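Local coordinates for putative membrane anchored protein (Corynebacterium diphtheriae, PDB 3LSO) that is of unknown function but is an elongated all-beta protein, probably held at the cell envelope by a membrane anchor, at residues A[65-70]-A[142-147]; A[261-266]-A[459-464]; A[346-351]-A[417-422]. All coordinates share one frame; numbering follows the deposited sequence.

Contact 1. Residues A[65-70]-A[142-147]; sequences FDALIK and VRLQAL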
loop_
_atom_site.group_PDB
_atom_site.type_symbol
_atom_site.label_atom_id
_atom_site.label_comp_id
_atom_site.label_asym_id
_atom_site.label_seq_id
_atom_site.Cartn_x
_atom_site.Cartn_y
_atom_site.Cartn_z
ATOM N N PHE A 65 22.093 8.317 5.376
ATOM C CA PHE A 65 22.833 7.294 4.637
ATOM C C PHE A 65 24.155 7.835 4.137
ATOM O O PHE A 65 24.340 9.044 4.019
ATOM C CB PHE A 65 21.999 6.698 3.480
ATOM C CG PHE A 65 21.734 7.656 2.331
ATOM C CD1 PHE A 65 22.529 7.632 1.189
ATOM C CD2 PHE A 65 20.668 8.560 2.376
ATOM C CE1 PHE A 65 22.291 8.505 0.130
ATOM C CE2 PHE A 65 20.426 9.440 1.307
ATOM C CZ PHE A 65 21.238 9.404 0.189
ATOM N N ASP A 66 25.079 6.934 3.843
ATOM C CA ASP A 66 26.403 7.337 3.419
ATOM C C ASP A 66 26.543 7.263 1.918
ATOM O O ASP A 66 25.908 6.448 1.248
ATOM C CB ASP A 66 27.481 6.486 4.095
ATOM C CG ASP A 66 27.697 6.857 5.557
ATOM O OD1 ASP A 66 27.834 8.070 5.869
ATOM O OD2 ASP A 66 27.737 5.924 6.397
ATOM N N ALA A 67 27.374 8.150 1.393
ATOM C CA ALA A 67 27.781 8.102 0.008
ATOM C C ALA A 67 29.295 8.106 0.028
ATOM O O ALA A 67 29.906 9.078 0.468
ATOM C CB ALA A 67 27.219 9.318 -0.772
ATOM N N LEU A 68 29.900 6.999 -0.398
ATOM C CA LEU A 68 31.345 6.953 -0.569
ATOM C C LEU A 68 31.729 7.366 -1.995
ATOM O O LEU A 68 31.220 6.790 -2.948
ATOM C CB LEU A 68 31.871 5.555 -0.244
ATOM C CG LEU A 68 33.373 5.532 0.085
ATOM C CD1 LEU A 68 33.617 5.874 1.558
ATOM C CD2 LEU A 68 34.026 4.194 -0.289
ATOM N N ILE A 69 32.603 8.367 -2.137
ATOM C CA ILE A 69 33.089 8.801 -3.463
ATOM C C ILE A 69 34.552 8.449 -3.676
ATOM O O ILE A 69 35.436 9.108 -3.128
ATOM C CB ILE A 69 32.987 10.355 -3.719
ATOM C CG1 ILE A 69 31.783 11.020 -3.040
ATOM C CG2 ILE A 69 33.039 10.672 -5.219
ATOM C CD1 ILE A 69 30.437 10.411 -3.347
ATOM N N LYS A 70 34.815 7.428 -4.485
ATOM C CA LYS A 70 36.176 7.189 -4.940
ATOM C C LYS A 70 36.418 7.996 -6.228
ATOM O O LYS A 70 35.734 7.799 -7.235
ATOM C CB LYS A 70 36.471 5.688 -5.121
ATOM C CG LYS A 70 37.980 5.389 -5.221
ATOM C CD LYS A 70 38.322 3.888 -5.205
ATOM C CE LYS A 70 39.849 3.655 -5.246
ATOM N NZ LYS A 70 40.265 2.243 -5.586
ATOM N N VAL A 142 30.237 11.196 2.278
ATOM C CA VAL A 142 29.224 12.236 2.359
ATOM C C VAL A 142 27.979 11.577 2.894
ATOM O O VAL A 142 27.435 10.691 2.241
ATOM C CB VAL A 142 28.880 12.806 0.969
ATOM C CG1 VAL A 142 28.011 14.038 1.106
ATOM C CG2 VAL A 142 30.143 13.113 0.156
ATOM N N ARG A 143 27.542 11.990 4.086
ATOM C CA ARG A 143 26.278 11.520 4.655
ATOM C C ARG A 143 25.127 12.456 4.261
ATOM O O ARG A 143 25.181 13.672 4.441
ATOM C CB ARG A 143 26.367 11.327 6.167
ATOM C CG ARG A 143 25.233 10.480 6.732
ATOM C CD ARG A 143 25.323 10.328 8.242
ATOM N NE ARG A 143 24.269 9.479 8.799
ATOM C CZ ARG A 143 24.259 8.146 8.747
ATOM N NH1 ARG A 143 25.244 7.494 8.141
ATOM N NH2 ARG A 143 23.258 7.457 9.292
ATOM N N LEU A 144 24.093 11.860 3.689
ATOM C CA LEU A 144 22.959 12.589 3.145
ATOM C C LEU A 144 21.703 12.018 3.734
ATOM O O LEU A 144 21.725 10.925 4.294
ATOM C CB LEU A 144 22.903 12.397 1.634
ATOM C CG LEU A 144 24.174 12.767 0.874
ATOM C CD1 LEU A 144 24.264 11.956 -0.408
ATOM C CD2 LEU A 144 24.239 14.271 0.597
ATOM N N GLN A 145 20.618 12.773 3.638
ATOM C CA GLN A 145 19.287 12.201 3.777
ATOM C C GLN A 145 18.311 12.924 2.858
ATOM O O GLN A 145 18.356 14.165 2.717
ATOM C CB GLN A 145 18.797 12.188 5.224
ATOM C CG GLN A 145 18.488 13.539 5.814
ATOM C CD GLN A 145 17.927 13.439 7.223
ATOM O OE1 GLN A 145 18.482 12.747 8.089
ATOM N NE2 GLN A 145 16.818 14.138 7.462
ATOM N N ALA A 146 17.445 12.136 2.225
ATOM C CA ALA A 146 16.464 12.670 1.305
ATOM C C ALA A 146 15.262 13.181 2.072
ATOM O O ALA A 146 14.956 12.693 3.165
ATOM C CB ALA A 146 16.055 11.618 0.297
ATOM N N LEU A 147 14.588 14.163 1.483
ATOM C CA LEU A 147 13.522 14.912 2.146
ATOM C C LEU A 147 12.132 14.261 2.052
ATOM O O LEU A 147 11.403 14.152 3.044
ATOM C CB LEU A 147 13.474 16.330 1.564
ATOM C CG LEU A 147 14.782 17.102 1.664
ATOM C CD1 LEU A 147 14.616 18.459 1.046
ATOM C CD2 LEU A 147 15.216 17.217 3.136
#
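Two antiparallel strands, 65-70 and 142-146, pair edge to edge, with Phe65 facing Leu144 and Ala67 facing Val142 as hydrogen-bonded pairs. Four backbone bonds join them: Phe65 N to Leu144 O and Leu144 N to Phe65 O, then Ala67 N to Val142 O and Val142 N to Ala67 O.

Phe65, Ala67, Val142 and Leu144 lie on the buried face. The Phe65 CG stands between the backbone N and the carbonyl carbon (chi1 69°), which carries the ring across to the other strand. Leu144 CB sits over one face of the Phe65 ring as a CH-pi contact, 4.1 Å from its centroid, and Leu144 CD1 reaches Ala67 CB at 4.0 Å; the small methyl lets the leucine branch settle there. This is the interior of the DIP2116-like N-terminal domain, of the E-set clan of immunoglobulin-like beta folds, and Leu152 and Phe154 of strand 150-167 meet Phe65 and Leu144 respectively.

The non-hydrogen-bonded pair Asp66 and Arg143 occupies the more exposed face, where charges suit the surface. Arg143, extended from CG to NE, forms a loose salt bridge, Arg143 NH1 to Asp66 OD2 at 3.4 Å, with carboxylate and guanidinium planes 67° apart. The same NH1 makes a weak hydrogen bond to Asp66 OD1, and Arg143 NE has a second, long and weak ion pair with Asp105. Phe65 N lies 4.0 Å above the Arg143 guanidinium.

Contact 2. Residues A[261-266]-A[459-464]; sequences TITARF and PALPER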
loop_
_atom_site.group_PDB
_atom_site.type_symbol
_atom_site.label_atom_id
_atom_site.label_comp_id
_atom_site.label_asym_id
_atom_site.label_seq_id
_atom_site.Cartn_x
_atom_site.Cartn_y
_atom_site.Cartn_z
ATOM N N THR A 261 -15.339 3.510 5.619
ATOM C CA THR A 261 -13.991 4.100 5.591
ATOM C C THR A 261 -13.650 4.686 6.958
ATOM O O THR A 261 -14.314 5.625 7.437
ATOM C CB THR A 261 -13.893 5.226 4.560
ATOM O OG1 THR A 261 -14.386 4.759 3.309
ATOM C CG2 THR A 261 -12.476 5.672 4.371
ATOM N N ILE A 262 -12.627 4.118 7.588
ATOM C CA ILE A 262 -12.075 4.659 8.830
ATOM C C ILE A 262 -10.797 5.447 8.522
ATOM O O ILE A 262 -9.930 4.994 7.763
ATOM C CB ILE A 262 -11.867 3.548 9.873
ATOM C CG1 ILE A 262 -13.225 3.032 10.322
ATOM C CG2 ILE A 262 -11.165 4.037 11.119
ATOM C CD1 ILE A 262 -13.758 1.979 9.458
ATOM N N THR A 263 -10.705 6.645 9.078
ATOM C CA THR A 263 -9.590 7.532 8.802
ATOM C C THR A 263 -8.956 7.960 10.121
ATOM O O THR A 263 -9.653 8.433 11.010
ATOM C CB THR A 263 -10.081 8.765 8.026
ATOM O OG1 THR A 263 -10.639 8.335 6.782
ATOM C CG2 THR A 263 -8.958 9.701 7.727
ATOM N N ALA A 264 -7.642 7.772 10.263
ATOM C CA ALA A 264 -6.914 8.356 11.401
ATOM C C ALA A 264 -6.110 9.579 10.952
ATOM O O ALA A 264 -5.334 9.493 9.997
ATOM C CB ALA A 264 -6.012 7.320 12.065
ATOM N N ARG A 265 -6.324 10.720 11.613
ATOM C CA ARG A 265 -5.555 11.931 11.309
ATOM C C ARG A 265 -4.716 12.299 12.512
ATOM O O ARG A 265 -5.231 12.405 13.626
ATOM C CB ARG A 265 -6.455 13.100 10.906
ATOM C CG ARG A 265 -5.678 14.388 10.696
ATOM C CD ARG A 265 -6.442 15.408 9.919
ATOM N NE ARG A 265 -6.633 14.944 8.554
ATOM C CZ ARG A 265 -7.324 15.588 7.620
ATOM N NH1 ARG A 265 -7.912 16.756 7.885
ATOM N NH2 ARG A 265 -7.426 15.052 6.413
ATOM N N PHE A 266 -3.422 12.484 12.294
ATOM C CA PHE A 266 -2.525 12.797 13.390
ATOM C C PHE A 266 -2.467 14.299 13.595
ATOM O O PHE A 266 -2.450 15.058 12.628
ATOM C CB PHE A 266 -1.141 12.214 13.125
ATOM C CG PHE A 266 -0.082 12.694 14.076
ATOM C CD1 PHE A 266 -0.016 12.196 15.380
ATOM C CD2 PHE A 266 0.865 13.630 13.666
ATOM C CE1 PHE A 266 0.965 12.626 16.272
ATOM C CE2 PHE A 266 1.852 14.067 14.546
ATOM C CZ PHE A 266 1.905 13.561 15.861
ATOM N N PRO A 459 -18.437 12.464 1.872
ATOM C CA PRO A 459 -18.083 13.890 1.827
ATOM C C PRO A 459 -16.576 14.079 1.852
ATOM O O PRO A 459 -15.861 13.267 2.424
ATOM C CB PRO A 459 -18.677 14.458 3.118
ATOM C CG PRO A 459 -19.413 13.319 3.791
ATOM C CD PRO A 459 -18.927 12.044 3.197
ATOM N N ALA A 460 -16.095 15.151 1.243
ATOM C CA ALA A 460 -14.676 15.466 1.268
ATOM C C ALA A 460 -14.191 15.574 2.720
ATOM O O ALA A 460 -14.970 15.909 3.613
ATOM C CB ALA A 460 -14.422 16.747 0.520
ATOM N N LEU A 461 -12.921 15.252 2.962
ATOM C CA LEU A 461 -12.339 15.470 4.277
ATOM C C LEU A 461 -11.924 16.911 4.426
ATOM O O LEU A 461 -11.471 17.522 3.457
ATOM C CB LEU A 461 -11.118 14.588 4.501
ATOM C CG LEU A 461 -11.362 13.168 4.982
ATOM C CD1 LEU A 461 -10.084 12.396 4.826
ATOM C CD2 LEU A 461 -11.866 13.104 6.418
ATOM N N PRO A 462 -12.071 17.462 5.643
ATOM C CA PRO A 462 -11.486 18.769 5.956
ATOM C C PRO A 462 -10.021 18.784 5.526
ATOM O O PRO A 462 -9.346 17.767 5.630
ATOM C CB PRO A 462 -11.600 18.860 7.487
ATOM C CG PRO A 462 -12.057 17.466 7.965
ATOM C CD PRO A 462 -12.786 16.884 6.796
ATOM N N GLU A 463 -9.533 19.905 5.016
ATOM C CA GLU A 463 -8.156 19.936 4.543
ATOM C C GLU A 463 -7.169 19.757 5.696
ATOM O O GLU A 463 -7.423 20.199 6.820
ATOM C CB GLU A 463 -7.872 21.201 3.727
ATOM C CG GLU A 463 -8.722 21.303 2.450
ATOM C CD GLU A 463 -8.863 19.958 1.724
ATOM O OE1 GLU A 463 -7.831 19.422 1.264
ATOM O OE2 GLU A 463 -10.000 19.431 1.618
ATOM N N ARG A 464 -6.071 19.062 5.415
ATOM C CA ARG A 464 -4.988 18.914 6.375
ATOM C C ARG A 464 -4.367 20.271 6.639
ATOM O O ARG A 464 -4.277 21.100 5.735
ATOM C CB ARG A 464 -3.924 17.959 5.841
ATOM C CG ARG A 464 -4.079 16.516 6.303
ATOM C CD ARG A 464 -3.023 15.599 5.695
ATOM N NE ARG A 464 -1.657 16.026 6.005
ATOM C CZ ARG A 464 -0.589 15.725 5.269
ATOM N NH1 ARG A 464 -0.717 14.990 4.174
ATOM N NH2 ARG A 464 0.612 16.164 5.617
#
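Arg265, on strand 258-267, reaches to the carbonyl of Pro462 in the extended C-terminal tail and fastens that tail along a five-stranded sheet. Arg265 NH1 donates to Pro462 O at 2.9 Å in a nearly straight bond (167° at the hydrogen), and Arg265 NH2 adds a weak bond to the same oxygen at 3.4 Å. The oxygen lies in the guanidinium plane, yet NH1 stands 50° out of the carbonyl plane and so is not on a lone pair.

NE and NH2 have further partners: NH2 also forms a salt bridge to Asp277, and NE has a partner of its own. With its first two torsions extended and a bend at chi3 (-67°), the chain turns its charged end toward the tail. Over one face of the Arg265 guanidinium lies Arg464 CG, 3.5 Å above the plane, while the Arg464 head group turns away, its NE donating to Asn273 O. Only the aliphatic part of Arg464 covers Arg265.

Beside this polar centre, Thr263 CG2 and Leu461 CD1 meet tip to tip at 4.1 Å; with CG2 anti to the backbone N, Thr263 presents its methyl to Leu461, while OG1 makes a weak hydrogen bond to Glu279. Pro462 lacks an N-H and has a restricted phi, which suits an extended segment; its carbonyl is taken by Arg265. Asp277 probably balances most of the charge of this buried arginine, while the tail is held through a main-chain oxygen.

Contact 3. Residues A[346-351]-A[417-422]; sequences EDVKYI and EIPKTL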
loop_
_atom_site.group_PDB
_atom_site.type_symbol
_atom_site.label_atom_id
_atom_site.label_comp_id
_atom_site.label_asym_id
_atom_site.label_seq_id
_atom_site.Cartn_x
_atom_site.Cartn_y
_atom_site.Cartn_z
ATOM N N GLU A 346 -33.974 -10.059 2.753
ATOM C CA GLU A 346 -35.291 -9.405 2.763
ATOM C C GLU A 346 -35.509 -8.528 1.528
ATOM O O GLU A 346 -34.641 -7.716 1.169
ATOM C CB GLU A 346 -35.439 -8.529 4.010
ATOM C CG GLU A 346 -36.067 -9.192 5.238
ATOM C CD GLU A 346 -36.843 -8.186 6.127
ATOM O OE1 GLU A 346 -36.458 -6.989 6.206
ATOM O OE2 GLU A 346 -37.853 -8.598 6.746
ATOM N N ASP A 347 -36.671 -8.704 0.900
ATOM C CA ASP A 347 -37.106 -7.943 -0.290
ATOM C C ASP A 347 -36.557 -8.473 -1.621
ATOM O O ASP A 347 -37.155 -8.247 -2.669
ATOM C CB ASP A 347 -36.846 -6.431 -0.146
ATOM C CG ASP A 347 -37.678 -5.787 0.964
ATOM O OD1 ASP A 347 -38.468 -6.510 1.619
ATOM O OD2 ASP A 347 -37.537 -4.554 1.178
ATOM N N VAL A 348 -35.433 -9.178 -1.578
ATOM C CA VAL A 348 -34.890 -9.802 -2.784
ATOM C C VAL A 348 -35.744 -11.016 -3.196
ATOM O O VAL A 348 -35.903 -11.972 -2.429
ATOM C CB VAL A 348 -33.418 -10.160 -2.593
ATOM C CG1 VAL A 348 -32.869 -10.845 -3.815
ATOM C CG2 VAL A 348 -32.631 -8.890 -2.304
ATOM N N LYS A 349 -36.302 -10.959 -4.402
ATOM C CA LYS A 349 -37.323 -11.916 -4.820
ATOM C C LYS A 349 -36.777 -13.067 -5.640
ATOM O O LYS A 349 -35.926 -12.873 -6.502
ATOM C CB LYS A 349 -38.428 -11.211 -5.613
ATOM C CG LYS A 349 -39.123 -10.075 -4.869
ATOM C CD LYS A 349 -40.432 -9.733 -5.548
ATOM C CE LYS A 349 -40.673 -8.229 -5.558
ATOM N NZ LYS A 349 -41.902 -7.922 -6.319
ATOM N N TYR A 350 -37.289 -14.264 -5.374
ATOM C CA TYR A 350 -36.887 -15.460 -6.112
ATOM C C TYR A 350 -37.474 -15.478 -7.523
ATOM O O TYR A 350 -38.664 -15.202 -7.701
ATOM C CB TYR A 350 -37.336 -16.706 -5.347
ATOM C CG TYR A 350 -37.200 -18.005 -6.117
ATOM C CD1 TYR A 350 -35.940 -18.582 -6.328
ATOM C CD2 TYR A 350 -38.329 -18.677 -6.617
ATOM C CE1 TYR A 350 -35.798 -19.793 -7.035
ATOM C CE2 TYR A 350 -38.198 -19.891 -7.329
ATOM C CZ TYR A 350 -36.926 -20.439 -7.534
ATOM O OH TYR A 350 -36.759 -21.620 -8.221
ATOM N N ILE A 351 -36.655 -15.812 -8.519
ATOM C CA ILE A 351 -37.155 -15.967 -9.894
ATOM C C ILE A 351 -37.625 -17.411 -10.156
ATOM O O ILE A 351 -36.831 -18.353 -10.055
ATOM C CB ILE A 351 -36.108 -15.529 -10.942
ATOM C CG1 ILE A 351 -35.788 -14.042 -10.779
ATOM C CG2 ILE A 351 -36.599 -15.821 -12.365
ATOM C CD1 ILE A 351 -34.635 -13.553 -11.637
ATOM N N GLU A 417 -33.925 -11.283 -8.132
ATOM C CA GLU A 417 -34.049 -9.885 -8.528
ATOM C C GLU A 417 -33.837 -8.980 -7.315
ATOM O O GLU A 417 -34.378 -9.231 -6.234
ATOM C CB GLU A 417 -35.400 -9.609 -9.202
ATOM C CG GLU A 417 -35.364 -8.419 -10.160
ATOM C CD GLU A 417 -36.700 -8.134 -10.853
ATOM O OE1 GLU A 417 -37.499 -9.078 -11.081
ATOM O OE2 GLU A 417 -36.948 -6.950 -11.193
ATOM N N ILE A 418 -33.022 -7.949 -7.500
ATOM C CA ILE A 418 -32.840 -6.924 -6.494
ATOM C C ILE A 418 -33.804 -5.785 -6.813
ATOM O O ILE A 418 -33.750 -5.226 -7.905
ATOM C CB ILE A 418 -31.385 -6.405 -6.474
ATOM C CG1 ILE A 418 -30.424 -7.493 -5.997
ATOM C CG2 ILE A 418 -31.250 -5.211 -5.554
ATOM C CD1 ILE A 418 -29.636 -8.135 -7.105
ATOM N N PRO A 419 -34.706 -5.451 -5.871
ATOM C CA PRO A 419 -35.647 -4.348 -6.096
ATOM C C PRO A 419 -34.923 -3.015 -6.256
ATOM O O PRO A 419 -33.879 -2.800 -5.624
ATOM C CB PRO A 419 -36.510 -4.339 -4.824
ATOM C CG PRO A 419 -35.749 -5.105 -3.822
ATOM C CD PRO A 419 -34.944 -6.118 -4.582
ATOM N N LYS A 420 -35.466 -2.135 -7.097
ATOM C CA LYS A 420 -34.825 -0.843 -7.342
ATOM C C LYS A 420 -34.779 0.041 -6.102
ATOM O O LYS A 420 -34.107 1.068 -6.093
ATOM C CB LYS A 420 -35.434 -0.101 -8.545
ATOM C CG LYS A 420 -36.864 -0.458 -8.909
ATOM C CD LYS A 420 -37.258 0.281 -10.181
ATOM C CE LYS A 420 -38.637 -0.118 -10.687
ATOM N NZ LYS A 420 -39.047 0.771 -11.807
ATOM N N THR A 421 -35.480 -0.381 -5.054
ATOM C CA THR A 421 -35.575 0.391 -3.821
ATOM C C THR A 421 -34.784 -0.195 -2.675
ATOM O O THR A 421 -34.762 0.391 -1.584
ATOM C CB THR A 421 -37.018 0.507 -3.330
ATOM O OG1 THR A 421 -37.662 -0.772 -3.449
ATOM C CG2 THR A 421 -37.782 1.617 -4.109
ATOM N N LEU A 422 -34.154 -1.348 -2.907
ATOM C CA LEU A 422 -33.303 -1.980 -1.892
ATOM C C LEU A 422 -32.255 -0.988 -1.414
ATOM O O LEU A 422 -31.630 -0.306 -2.231
ATOM C CB LEU A 422 -32.634 -3.256 -2.416
ATOM C CG LEU A 422 -31.866 -4.030 -1.327
ATOM C CD1 LEU A 422 -32.815 -4.488 -0.227
ATOM C CD2 LEU A 422 -31.057 -5.209 -1.864
#
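Lys349 and Glu417 form an antiparallel hydrogen-bonded pair at the edge of a four-stranded sheet, where strand 410-417 ends and strand 349-357 flanks it on the outside. Lys349 N donates to Glu417 O at 3.2 Å, and Glu417 N returns a bond to Lys349 O at 3.0 Å. The two side chains share one face at the surface, which suits a lysine and a glutamate, although Lys349 NZ stays 6.6 Å from Glu417 OE1.

Val348 is the buried side chain of the contact. Val348 CB lies 3.9 Å from Glu417 O. From there CG1, anti to the backbone N (chi1 178°), comes in against the same carbonyl oxygen, while Val348 CG2, the branch beside the backbone N, points to Leu422 CD2 at 4.0 Å and passes Pro419 CD at 4.3 Å. The branched valine thus sets CG1 against the Glu417 carbonyl and CG2 against Leu422 and Pro419, and its other surroundings include Phe416.

Beyond the pair, the chain leaves the strand through a type I beta turn, Pro419 to Leu422. Lys420 and Thr421 supply the turn angles, and Pro419 O receives Leu422 N; the Pro419 ring packs against Asp347 and Val348. Leu422 also packs on Ile453 of strand 440-453, so the turn links this sheet to the neighbouring one. Asp347 extends the apolar contact with an aliphatic atom, Asp347 CB meeting Pro419 CG at 4.1 Å.

How the contacts relate
The three contacts mark different regions of an elongated chain built of strands without helices. Contacts 1 and 3 lie on opposite sides of the chain's centre, their centres 64 Å apart, with contact 2 at 36 Å from contact 1 and 35 Å from contact 3, centre to centre. None touches another: nearest atoms are about 11 Å apart between contacts 1 and 2, and about 18 Å between contacts 2 and 3. Along the sequence contact 1 closes first, whereas contact 3 is nested inside the long loop that contact 2 closes. The chain therefore runs out through the region of contact 3 and returns, its C-terminal tail docking on the middle sheet.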